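Local atomic coordinates of Rab GDP-dissociation inhibitor (Saccharomyces cerevisiae, PDB entry 2BCG), a protein that inhibits GDP dissociation from the Rab GTPase SEC4, acts in the yeast secretory pathway and extracts GDP-bound YPT7 from vacuolar membranes. Residues Tyr239-Gly242 / Glu243-Gln246. Sequence-based numbering, arbitrary orientation.
Sequences YGLG and ELPQ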
loop_
_atom_site.group_PDB
_atom_site.type_symbol
_atom_site.label_atom_id
_atom_site.label_comp_id
_atom_site.label_asym_id
_atom_site.label_seq_id
_atom_site.Cartn_x
_atom_site.Cartn_y
_atom_site.Cartn_z
ATOM N N TYR A 239 -1.687 7.803 -3.761
ATOM C CA TYR A 239 -1.484 6.930 -4.929
ATOM C C TYR A 239 -2.126 5.541 -4.829
ATOM O O TYR A 239 -1.949 4.714 -5.727
ATOM C CB TYR A 239 -0.008 6.782 -5.317
ATOM C CG TYR A 239 0.702 8.049 -5.653
ATOM C CD1 TYR A 239 0.509 8.714 -6.879
ATOM C CD2 TYR A 239 1.570 8.602 -4.738
ATOM C CE1 TYR A 239 1.228 9.892 -7.176
ATOM C CE2 TYR A 239 2.291 9.740 -5.019
ATOM C CZ TYR A 239 2.099 10.388 -6.215
ATOM O OH TYR A 239 2.812 11.519 -6.446
ATOM N N GLY A 240 -2.941 5.345 -3.808
ATOM C CA GLY A 240 -3.771 4.162 -3.761
ATOM C C GLY A 240 -3.190 3.023 -2.937
ATOM O O GLY A 240 -2.011 3.037 -2.514
ATOM N N LEU A 241 -4.050 2.033 -2.693
ATOM C CA LEU A 241 -3.665 0.920 -1.831
ATOM C C LEU A 241 -2.466 0.130 -2.369
ATOM O O LEU A 241 -1.765 -0.517 -1.588
ATOM C CB LEU A 241 -4.872 -0.001 -1.607
ATOM C CG LEU A 241 -6.035 0.636 -0.822
ATOM C CD1 LEU A 241 -7.203 -0.339 -0.769
ATOM C CD2 LEU A 241 -5.573 1.014 0.578
ATOM N N GLY A 242 -2.244 0.151 -3.680
ATOM C CA GLY A 242 -1.107 -0.571 -4.275
ATOM C C GLY A 242 0.247 -0.106 -3.715
ATOM O O GLY A 242 1.236 -0.835 -3.793
ATOM N N GLU A 243 0.314 1.104 -3.160
ATOM C CA GLU A 243 1.574 1.546 -2.562
ATOM C C GLU A 243 1.984 0.692 -1.353
ATOM O O GLU A 243 3.177 0.595 -1.030
ATOM C CB GLU A 243 1.478 2.997 -2.133
ATOM C CG GLU A 243 1.092 3.948 -3.265
ATOM C CD GLU A 243 2.056 3.859 -4.474
ATOM O OE1 GLU A 243 1.707 3.197 -5.499
ATOM O OE2 GLU A 243 3.155 4.449 -4.396
ATOM N N LEU A 244 0.998 0.146 -0.635
ATOM C CA LEU A 244 1.283 -0.615 0.590
ATOM C C LEU A 244 2.107 -1.887 0.292
ATOM O O LEU A 244 3.186 -2.059 0.878
ATOM C CB LEU A 244 -0.027 -0.919 1.357
ATOM C CG LEU A 244 -0.695 0.344 1.923
ATOM C CD1 LEU A 244 -2.169 0.009 2.273
ATOM C CD2 LEU A 244 0.065 0.892 3.153
ATOM N N PRO A 245 1.624 -2.799 -0.585
ATOM C CA PRO A 245 2.468 -3.991 -0.843
ATOM C C PRO A 245 3.825 -3.597 -1.406
ATOM O O PRO A 245 4.831 -4.207 -1.062
ATOM C CB PRO A 245 1.650 -4.825 -1.857
ATOM C CG PRO A 245 0.645 -3.833 -2.445
ATOM C CD PRO A 245 0.348 -2.848 -1.345
ATOM N N GLN A 246 3.866 -2.578 -2.246
ATOM C CA GLN A 246 5.145 -2.144 -2.837
ATOM C C GLN A 246 6.105 -1.692 -1.730
ATOM O O GLN A 246 7.309 -1.956 -1.787
ATOM C CB GLN A 246 4.930 -1.031 -3.860
ATOM C CG GLN A 246 4.270 -1.581 -5.137
ATOM C CD GLN A 246 4.079 -0.502 -6.177
ATOM O OE1 GLN A 246 5.033 0.042 -6.716
ATOM N NE2 GLN A 246 2.836 -0.168 -6.438
HETATM O O HOH W 1 -0.798 2.282 -5.966
#
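The carboxylate of Glu243 lies by Tyr239, OE2 oblique to the phenol ring, and the closer contact is made by Tyr239 CB against Glu243 CG at 3.7 Å. A bend at chi2 (-56°) folds the glutamate back toward the tyrosine, where one water donates to both Tyr239 O and Glu243 OE1; Glu243 OE1 also forms a salt bridge with a basic side chain of another protein's chain. The amide of Gln246 sits above the carbonyl plane of Gly242: Gln246 NE2 donates to Gly242 O over 3.2 Å, a bent bond (138°), and Gln246 OE1 accepts a backbone hydrogen bond from that other chain. Were Gln246 cut back to alanine, Gly242 O would probably lose this donor and the other chain's backbone its acceptor. Gly240 suits its positive phi, where a beta carbon would collide with Tyr239 O. Pro245, lacking an N-H, fits the first helical turn, its CD 3.2 Å from Leu241 O. That oxygen accepts from Leu244 N at 3.0 Å. Apolar leucines suit this buried turn: Leu241 CD2 meets Leu244 CD1, and Leu244 also packs on Ile21 of helix 21-32. Glu243 N donates to Gly240 O at 3.1 Å, closing a type I beta turn that leads into helix 243-254, within the region that interacts with YPT1.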